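Local coordinates for sialidase domain-containing protein (PDB 5HX0), which is of unknown function but folds as a sialidase-like six-bladed beta-propeller, and so may bind or process glycans, at residues V99-K104 and T108-P113; G135-A140 and K180-P185. All blocks are in the same frame, centred on the assembly; numbering follows the deposited sequence.

Interaction 1 (V99-K104 and T108-P113); sequences VSVKSK and TWTPEP
The hydroxyl of S103 reaches the carbonyl of T108 and opens an Asp-box-like turn, one residue shorter than the S-x-D-x-G-x-T-W pattern found on blades of sialidase-like beta-propellers and running S-K-D-G-K-T-W from S103 to W109. The bond from S103 OG to T108 O is 2.8 Å long, and the donor stands about 40° out of the carbonyl plane. With OG anti to the backbone N, the hydroxyl also accepts from the amides of D105 and G106, so one buried oxygen has three hydrogen-bond partners in the turn. D105 holds the amide of T108, while a water links K104 N to T108 O. At W109 the indole lies across the end of the strand, and its six-membered ring takes S103 CB over one face in a CH-pi contact, 3.4 Å from the centroid and 7° off the normal. V101 CG2 comes in obliquely, 3.6 Å from W109 CE3, while I71 of the adjoining strand 71-79 and I50 of strand 42-51 in another blade add apolar packing to the indole. T110 then grips K102 twice: its N donates to K102 O at 2.9 Å in the carbonyl plane, and its OG1, placed between its own N and carbonyl carbon (chi1 53°), receives K102 N at 2.9 Å. The side-chain oxygen thus stands in for a backbone acceptor. The lysine chain leaves in the other direction, extended, to a salt bridge with E114. Beyond T110 the backbone bows outward through P111 and E112 and returns at P113. There the proline ring lies alongside V99 and V101, with P113 CB 3.8 Å from V99 CB, and P113 CA makes a CA-H...O contact of 3.1 Å with S100 O.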
loop_
_atom_site.group_PDB
_atom_site.type_symbol
_atom_site.label_atom_id
_atom_site.label_comp_id
_atom_site.label_asym_id
_atom_site.label_seq_id
_atom_site.Cartn_x
_atom_site.Cartn_y
_atom_site.Cartn_z
ATOM N N VAL A 99 7.197 -2.468 5.659
ATOM C CA VAL A 99 6.497 -2.597 6.935
ATOM C C VAL A 99 7.515 -2.743 8.060
ATOM O O VAL A 99 8.712 -2.928 7.828
ATOM C CB VAL A 99 5.510 -3.793 6.934
ATOM C CG1 VAL A 99 4.477 -3.648 5.810
ATOM C CG2 VAL A 99 6.242 -5.092 6.793
ATOM N N SER A 100 7.024 -2.690 9.301
ATOM C CA SER A 100 7.906 -2.817 10.457
ATOM C C SER A 100 7.254 -3.618 11.574
ATOM O O SER A 100 6.025 -3.653 11.704
ATOM C CB SER A 100 8.305 -1.437 11.029
ATOM O OG SER A 100 7.153 -0.790 11.543
ATOM N N VAL A 101 8.104 -4.236 12.405
ATOM C CA VAL A 101 7.700 -4.748 13.708
ATOM C C VAL A 101 8.663 -4.151 14.721
ATOM O O VAL A 101 9.722 -3.626 14.363
ATOM C CB VAL A 101 7.683 -6.301 13.797
ATOM C CG1 VAL A 101 6.526 -6.886 12.928
ATOM C CG2 VAL A 101 9.025 -6.880 13.367
ATOM N N LYS A 102 8.264 -4.200 16.001
ATOM C CA LYS A 102 8.965 -3.480 17.068
ATOM C C LYS A 102 9.176 -4.380 18.281
ATOM O O LYS A 102 8.444 -5.351 18.497
ATOM C CB LYS A 102 8.178 -2.225 17.503
ATOM C CG LYS A 102 7.998 -1.211 16.386
ATOM C CD LYS A 102 7.053 -0.064 16.796
ATOM C CE LYS A 102 7.161 1.073 15.751
ATOM N NZ LYS A 102 6.130 2.154 15.845
ATOM N N SER A 103 10.180 -4.024 19.090
ATOM C CA SER A 103 10.567 -4.821 20.252
ATOM C C SER A 103 11.211 -3.915 21.290
ATOM O O SER A 103 11.850 -2.919 20.950
ATOM C CB SER A 103 11.555 -5.938 19.859
ATOM O OG SER A 103 11.981 -6.686 20.999
ATOM N N LYS A 104 11.030 -4.263 22.561
ATOM C CA LYS A 104 11.791 -3.630 23.627
ATOM C C LYS A 104 13.075 -4.372 23.954
ATOM O O LYS A 104 13.953 -3.803 24.603
ATOM C CB LYS A 104 10.963 -3.530 24.906
ATOM C CG LYS A 104 9.775 -2.604 24.794
ATOM C CD LYS A 104 8.817 -2.786 25.961
ATOM C CE LYS A 104 7.449 -2.169 25.667
ATOM N NZ LYS A 104 6.682 -2.948 24.646
ATOM N N THR A 108 11.005 -10.340 22.048
ATOM C CA THR A 108 9.556 -10.250 21.933
ATOM C C THR A 108 9.199 -9.185 20.902
ATOM O O THR A 108 9.577 -8.025 21.063
ATOM C CB THR A 108 8.982 -9.891 23.304
ATOM O OG1 THR A 108 9.364 -10.927 24.214
ATOM C CG2 THR A 108 7.459 -9.789 23.246
ATOM N N TRP A 109 8.444 -9.564 19.870
ATOM C CA TRP A 109 8.163 -8.662 18.762
ATOM C C TRP A 109 6.666 -8.452 18.595
ATOM O O TRP A 109 5.876 -9.377 18.787
ATOM C CB TRP A 109 8.761 -9.208 17.465
ATOM C CG TRP A 109 10.247 -9.193 17.548
ATOM C CD1 TRP A 109 11.046 -10.146 18.099
ATOM C CD2 TRP A 109 11.104 -8.135 17.125
ATOM N NE1 TRP A 109 12.357 -9.756 18.017
ATOM C CE2 TRP A 109 12.420 -8.520 17.427
ATOM C CE3 TRP A 109 10.884 -6.907 16.487
ATOM C CZ2 TRP A 109 13.527 -7.718 17.121
ATOM C CZ3 TRP A 109 11.980 -6.109 16.192
ATOM C CH2 TRP A 109 13.284 -6.516 16.509
ATOM N N THR A 110 6.287 -7.235 18.192
ATOM C CA THR A 110 4.880 -6.968 17.888
ATOM C C THR A 110 4.402 -7.907 16.781
ATOM O O THR A 110 5.127 -8.134 15.799
ATOM C CB THR A 110 4.677 -5.514 17.464
ATOM O OG1 THR A 110 5.585 -5.200 16.396
ATOM C CG2 THR A 110 4.919 -4.574 18.651
ATOM N N PRO A 111 3.184 -8.491 16.911
ATOM C CA PRO A 111 2.745 -9.508 15.944
ATOM C C PRO A 111 2.243 -8.958 14.620
ATOM O O PRO A 111 2.346 -9.655 13.610
ATOM C CB PRO A 111 1.612 -10.245 16.691
ATOM C CG PRO A 111 1.093 -9.232 17.672
ATOM C CD PRO A 111 2.310 -8.438 18.103
ATOM N N GLU A 112 1.676 -7.741 14.602
ATOM C CA GLU A 112 1.069 -7.195 13.385
ATOM C C GLU A 112 1.944 -6.083 12.812
ATOM O O GLU A 112 2.089 -5.035 13.457
ATOM C CB GLU A 112 -0.335 -6.656 13.689
ATOM C CG GLU A 112 -1.113 -6.271 12.458
ATOM C CD GLU A 112 -1.510 -7.488 11.629
ATOM O OE1 GLU A 112 -1.586 -8.610 12.192
ATOM O OE2 GLU A 112 -1.742 -7.320 10.413
ATOM N N PRO A 113 2.542 -6.253 11.629
ATOM C CA PRO A 113 3.424 -5.213 11.093
ATOM C C PRO A 113 2.684 -3.915 10.819
ATOM O O PRO A 113 1.541 -3.921 10.360
ATOM C CB PRO A 113 3.952 -5.831 9.799
ATOM C CG PRO A 113 3.851 -7.341 10.043
ATOM C CD PRO A 113 2.583 -7.485 10.816
HETATM O O HOH W 1 9.125 -6.151 23.353
#

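Interaction 2 (G135-A140 and K180-P185); sequences GTILCA and KSWQGP
W182 sets the far end of its indole against I137 CG2 and C139 CB, making a second Asp box tryptophan (S-T-D-G-G-K-S-W, from S175 to W182) the bridge across a propeller blade. Strand 165-175 separates the two segments, and the backbones remain well apart, the nearest CA atoms being 8.9 Å from each other at C139 and W182. The tight part is therefore small and wholly apolar. I137 and C139, two residues apart on strand 137-145, both point their CB toward the other segment; the SG of C139 lies farther off. I116 of the adjacent blade also touches W182, so the ring is packed from within its own sheet and from the next one.

The other flank is looser. K180 is exposed and meets its counterpart, K180 of the second subunit, while S181, within the Asp box, accepts from S175 OG through its O and has its OG hydrogen-bonded to D177. Q183 is likewise exposed as the outer strand begins.

At the tight end, C139 uses CB, 3.9 Å from W182 CZ3. I137 CG2, set anti to its own N by the first torsion, lies near the plane of the indole at its edge, 3.7 Å from W182 CH2.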
loop_
_atom_site.group_PDB
_atom_site.type_symbol
_atom_site.label_atom_id
_atom_site.label_comp_id
_atom_site.label_asym_id
_atom_site.label_seq_id
_atom_site.Cartn_x
_atom_site.Cartn_y
_atom_site.Cartn_z
ATOM N N GLY A 135 18.125 11.678 16.020
ATOM C CA GLY A 135 16.883 10.941 16.061
ATOM C C GLY A 135 16.138 10.871 14.749
ATOM O O GLY A 135 15.203 10.066 14.635
ATOM N N THR A 136 16.513 11.689 13.758
ATOM C CA THR A 136 15.958 11.553 12.413
ATOM C C THR A 136 16.146 10.133 11.893
ATOM O O THR A 136 17.192 9.516 12.108
ATOM C CB THR A 136 16.654 12.537 11.478
ATOM O OG1 THR A 136 16.460 13.872 11.973
ATOM C CG2 THR A 136 16.110 12.421 10.052
ATOM N N ILE A 137 15.143 9.609 11.190
ATOM C CA ILE A 137 15.261 8.289 10.565
ATOM C C ILE A 137 15.058 8.430 9.069
ATOM O O ILE A 137 14.073 9.031 8.627
ATOM C CB ILE A 137 14.262 7.274 11.149
ATOM C CG1 ILE A 137 14.466 7.119 12.661
ATOM C CG2 ILE A 137 14.401 5.897 10.431
ATOM C CD1 ILE A 137 13.286 6.423 13.363
ATOM N N LEU A 138 16.001 7.890 8.297
ATOM C CA LEU A 138 15.879 7.764 6.851
ATOM C C LEU A 138 15.551 6.317 6.522
ATOM O O LEU A 138 16.096 5.405 7.146
ATOM C CB LEU A 138 17.176 8.148 6.148
ATOM C CG LEU A 138 17.776 9.527 6.438
ATOM C CD1 LEU A 138 19.087 9.688 5.681
ATOM C CD2 LEU A 138 16.798 10.580 5.997
ATOM N N CYS A 139 14.674 6.108 5.536
ATOM C CA CYS A 139 14.340 4.759 5.073
ATOM C C CYS A 139 14.484 4.743 3.553
ATOM O O CYS A 139 13.590 5.195 2.834
ATOM C CB CYS A 139 12.931 4.343 5.512
ATOM S SG CYS A 139 12.505 2.662 4.991
ATOM N N ALA A 140 15.608 4.222 3.068
ATOM C CA ALA A 140 15.851 4.133 1.635
ATOM C C ALA A 140 15.153 2.909 1.058
ATOM O O ALA A 140 15.010 1.869 1.719
ATOM C CB ALA A 140 17.352 4.059 1.348
ATOM N N LYS A 180 6.789 7.724 13.688
ATOM C CA LYS A 180 5.337 7.800 13.781
ATOM C C LYS A 180 4.729 8.139 12.425
ATOM O O LYS A 180 3.676 7.605 12.055
ATOM C CB LYS A 180 4.945 8.830 14.834
ATOM C CG LYS A 180 3.480 8.790 15.255
ATOM C CD LYS A 180 3.163 9.975 16.175
ATOM C CE LYS A 180 1.674 10.081 16.517
ATOM N NZ LYS A 180 1.194 9.000 17.432
ATOM N N SER A 181 5.382 9.018 11.670
ATOM C CA SER A 181 4.937 9.352 10.330
ATOM C C SER A 181 6.154 9.524 9.441
ATOM O O SER A 181 7.255 9.813 9.910
ATOM C CB SER A 181 4.083 10.626 10.301
ATOM O OG SER A 181 4.872 11.777 10.498
ATOM N N TRP A 182 5.932 9.365 8.137
ATOM C CA TRP A 182 7.007 9.387 7.151
ATOM C C TRP A 182 6.669 10.412 6.090
ATOM O O TRP A 182 5.544 10.435 5.580
ATOM C CB TRP A 182 7.182 7.996 6.523
ATOM C CG TRP A 182 7.505 6.954 7.537
ATOM C CD1 TRP A 182 6.622 6.180 8.242
ATOM C CD2 TRP A 182 8.811 6.580 7.985
ATOM N NE1 TRP A 182 7.303 5.342 9.093
ATOM C CE2 TRP A 182 8.647 5.567 8.953
ATOM C CE3 TRP A 182 10.106 6.999 7.654
ATOM C CZ2 TRP A 182 9.720 4.964 9.592
ATOM C CZ3 TRP A 182 11.176 6.390 8.297
ATOM C CH2 TRP A 182 10.974 5.392 9.249
ATOM N N GLN A 183 7.630 11.265 5.771
ATOM C CA GLN A 183 7.450 12.255 4.732
ATOM C C GLN A 183 8.265 11.844 3.514
ATOM O O GLN A 183 9.224 11.073 3.614
ATOM C CB GLN A 183 7.857 13.642 5.235
ATOM C CG GLN A 183 6.811 14.235 6.208
ATOM C CD GLN A 183 6.800 13.533 7.562
ATOM O OE1 GLN A 183 7.837 13.402 8.193
ATOM N NE2 GLN A 183 5.618 13.079 8.010
ATOM N N GLY A 184 7.863 12.340 2.359
ATOM C CA GLY A 184 8.492 11.916 1.126
ATOM C C GLY A 184 7.476 11.184 0.276
ATOM O O GLY A 184 6.286 11.318 0.521
ATOM N N PRO A 185 7.928 10.421 -0.736
ATOM C CA PRO A 185 9.336 10.099 -0.995
ATOM C C PRO A 185 10.151 11.258 -1.528
ATOM O O PRO A 185 9.622 12.130 -2.241
ATOM C CB PRO A 185 9.254 9.003 -2.057
ATOM C CG PRO A 185 7.992 9.338 -2.829
ATOM C CD PRO A 185 7.033 9.913 -1.799
#

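In the fold
From the N terminus, the chain lays down strands 56-65 and 71-79 before interaction 1 closes a loop with only three residues between its segments, leading from strand 97-103 toward strand 114-117. Interaction 2 begins afterwards, in series with it, and spans 39 intervening residues, among them helix 149-154 and strand 165-175, so the two loops neither nest nor cross. The first works at the turn between the third and fourth strands of one blade; the second ties strand 137-145 to the turn leading into strand 183-186, across strand 165-175. Their centres are 18 Å apart and they do not touch directly, but I116 of strand 114-117 contacts both S100 and W182, linking the adjacent blades.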